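Cell division control protein 53 (Saccharomyces cerevisiae, PDB 3O2P) serves as the cullin scaffold of SCF E3 ubiquitin ligases, which ubiquitinate target proteins for degradation by the proteasome, with this piece being its C-terminal neddylation domain. Local coordinates at residues B[21-26]-B[51-56]. Residues are numbered along the deposited sequence; the frame is centred on the assembly and turned at random.
Sequences QIFLEA and SHQRFN
S51 meets both F23 and L24 where the loop between helices 40-51 and 59-71 packs against the long helix 8-35. This is the winged-helix fold of the cullin neddylation domain, and the loop is the turn of its helix-turn-helix part. The side-chain oxygen of S51 lies near the plane of the F23 ring, at its edge, with OG 3.3 Å from F23 CE2. The same oxygen touches the L24 methyl CD2. It is buried between these apolar groups, and its hydrogen bond to C47 O, one turn back in helix 40-51, satisfies it. The backbone oxygen S51 O takes two bonds, from R54 N and F55 N, which close the turn.

Q53 is poorly ordered and brings its amide to the F23 rim, with NE2 4.0 Å from F23 CZ.

R54 lies over one face of the F23 ring. Its CB makes a CH-pi contact there, 4.2 Å from the F23 ring centroid. The chain then bends at chi2 and chi3 and folds the guanidinium back to the same phenyl group. R54 NH2 comes within 3.4 Å of F23 CE1. The two planes are 56° apart, so the guanidinium does not lie flat on the ring.

F55 reaches the helix from the end of the turn. With CG between the backbone N and the carbonyl carbon (chi1 74°), its ring swings back to the helix, and F55 CE2 comes to 3.6 Å from F23 CD2. The F55 and F23 rings meet obliquely, their centroids 5.9 Å apart. R20 of helix 8-35 also touches F55. L24 bridges two neighbours: it packs on M61 of helix 59-71 and also meets the F55 rim. There F55 CZ lies 3.9 Å from L24 CG and 4.0 Å from L24 CD1.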
loop_
_atom_site.group_PDB
_atom_site.type_symbol
_atom_site.label_atom_id
_atom_site.label_comp_id
_atom_site.label_asym_id
_atom_site.label_seq_id
_atom_site.Cartn_x
_atom_site.Cartn_y
_atom_site.Cartn_z
ATOM N N GLN B 21 -6.109 24.263 -6.469
ATOM C CA GLN B 21 -5.176 23.144 -6.362
ATOM C C GLN B 21 -3.903 23.375 -7.157
ATOM O O GLN B 21 -2.804 23.140 -6.658
ATOM C CB GLN B 21 -5.857 21.844 -6.787
ATOM C CG GLN B 21 -6.988 21.456 -5.824
ATOM C CD GLN B 21 -6.522 21.477 -4.382
ATOM O OE1 GLN B 21 -7.020 22.249 -3.551
ATOM N NE2 GLN B 21 -5.539 20.648 -4.084
ATOM N N ILE B 22 -4.050 23.854 -8.387
ATOM C CA ILE B 22 -2.895 24.175 -9.205
ATOM C C ILE B 22 -2.023 25.228 -8.519
ATOM O O ILE B 22 -0.798 25.162 -8.581
ATOM C CB ILE B 22 -3.309 24.661 -10.601
ATOM C CG1 ILE B 22 -3.649 23.457 -11.487
ATOM C CG2 ILE B 22 -2.191 25.496 -11.227
ATOM C CD1 ILE B 22 -4.369 23.835 -12.779
ATOM N N PHE B 23 -2.649 26.199 -7.864
ATOM C CA PHE B 23 -1.863 27.209 -7.167
ATOM C C PHE B 23 -1.127 26.604 -5.971
ATOM O O PHE B 23 0.062 26.862 -5.777
ATOM C CB PHE B 23 -2.725 28.398 -6.728
ATOM C CG PHE B 23 -1.998 29.358 -5.835
ATOM C CD1 PHE B 23 -1.220 30.373 -6.366
ATOM C CD2 PHE B 23 -2.070 29.220 -4.461
ATOM C CE1 PHE B 23 -0.533 31.250 -5.531
ATOM C CE2 PHE B 23 -1.387 30.085 -3.621
ATOM C CZ PHE B 23 -0.615 31.101 -4.153
ATOM N N LEU B 24 -1.826 25.791 -5.180
ATOM C CA LEU B 24 -1.239 25.232 -3.969
ATOM C C LEU B 24 -0.151 24.217 -4.285
ATOM O O LEU B 24 0.810 24.081 -3.533
ATOM C CB LEU B 24 -2.301 24.581 -3.082
ATOM C CG LEU B 24 -3.326 25.503 -2.438
ATOM C CD1 LEU B 24 -4.474 24.697 -1.827
ATOM C CD2 LEU B 24 -2.649 26.391 -1.405
ATOM N N GLU B 25 -0.306 23.497 -5.393
ATOM C CA GLU B 25 0.727 22.557 -5.802
ATOM C C GLU B 25 2.041 23.258 -6.115
ATOM O O GLU B 25 3.101 22.780 -5.712
ATOM C CB GLU B 25 0.273 21.692 -6.984
ATOM C CG GLU B 25 -0.693 20.582 -6.567
ATOM C CD GLU B 25 -1.077 19.678 -7.730
ATOM O OE1 GLU B 25 -0.200 19.380 -8.573
ATOM O OE2 GLU B 25 -2.259 19.275 -7.798
ATOM N N ALA B 26 1.979 24.378 -6.832
ATOM C CA ALA B 26 3.202 25.125 -7.155
ATOM C C ALA B 26 3.785 25.760 -5.898
ATOM O O ALA B 26 5.004 25.802 -5.718
ATOM C CB ALA B 26 2.928 26.180 -8.183
ATOM N N SER B 51 0.193 31.368 0.805
ATOM C CA SER B 51 -0.935 31.387 -0.115
ATOM C C SER B 51 -1.902 32.484 0.270
ATOM O O SER B 51 -2.768 32.864 -0.515
ATOM C CB SER B 51 -1.679 30.058 -0.084
ATOM O OG SER B 51 -0.848 29.009 -0.532
ATOM N N HIS B 52 -1.758 32.982 1.491
ATOM C CA HIS B 52 -2.672 33.983 2.029
ATOM C C HIS B 52 -2.797 35.214 1.129
ATOM O O HIS B 52 -3.852 35.846 1.079
ATOM C CB HIS B 52 -2.235 34.386 3.433
ATOM C CG HIS B 52 -3.206 35.278 4.134
ATOM N ND1 HIS B 52 -2.936 36.602 4.407
ATOM C CD2 HIS B 52 -4.447 35.036 4.616
ATOM C CE1 HIS B 52 -3.970 37.136 5.034
ATOM N NE2 HIS B 52 -4.900 36.209 5.169
ATOM N N GLN B 53 -1.720 35.557 0.429
ATOM C CA GLN B 53 -1.749 36.677 -0.503
ATOM C C GLN B 53 -2.880 36.501 -1.513
ATOM O O GLN B 53 -3.572 37.458 -1.862
ATOM C CB GLN B 53 -0.422 36.769 -1.257
ATOM C CG GLN B 53 -0.505 36.214 -2.673
ATOM C CD GLN B 53 0.841 35.885 -3.270
ATOM O OE1 GLN B 53 1.798 36.644 -3.133
ATOM N NE2 GLN B 53 0.920 34.749 -3.950
ATOM N N ARG B 54 -3.053 35.264 -1.974
ATOM C CA ARG B 54 -3.958 34.931 -3.070
ATOM C C ARG B 54 -5.353 34.573 -2.565
ATOM O O ARG B 54 -6.353 35.148 -2.997
ATOM C CB ARG B 54 -3.369 33.765 -3.874
ATOM C CG ARG B 54 -4.057 33.478 -5.191
ATOM C CD ARG B 54 -3.688 34.495 -6.260
ATOM N NE ARG B 54 -2.319 34.331 -6.741
ATOM C CZ ARG B 54 -1.965 33.514 -7.731
ATOM N NH1 ARG B 54 -2.882 32.773 -8.342
ATOM N NH2 ARG B 54 -0.694 33.442 -8.109
ATOM N N PHE B 55 -5.420 33.612 -1.653
ATOM C CA PHE B 55 -6.697 33.222 -1.076
ATOM C C PHE B 55 -6.481 32.521 0.257
ATOM O O PHE B 55 -5.343 32.287 0.666
ATOM C CB PHE B 55 -7.487 32.329 -2.038
ATOM C CG PHE B 55 -6.955 30.933 -2.139
ATOM C CD1 PHE B 55 -7.520 29.908 -1.392
ATOM C CD2 PHE B 55 -5.888 30.641 -2.973
ATOM C CE1 PHE B 55 -7.033 28.621 -1.476
ATOM C CE2 PHE B 55 -5.392 29.347 -3.060
ATOM C CZ PHE B 55 -5.963 28.337 -2.310
ATOM N N ASN B 56 -7.575 32.200 0.938
ATOM C CA ASN B 56 -7.494 31.518 2.220
ATOM C C ASN B 56 -7.508 29.992 2.068
ATOM O O ASN B 56 -8.566 29.364 1.998
ATOM C CB ASN B 56 -8.606 31.979 3.156
ATOM C CG ASN B 56 -8.516 31.323 4.515
ATOM O OD1 ASN B 56 -9.451 30.655 4.963
ATOM N ND2 ASN B 56 -7.367 31.481 5.168
#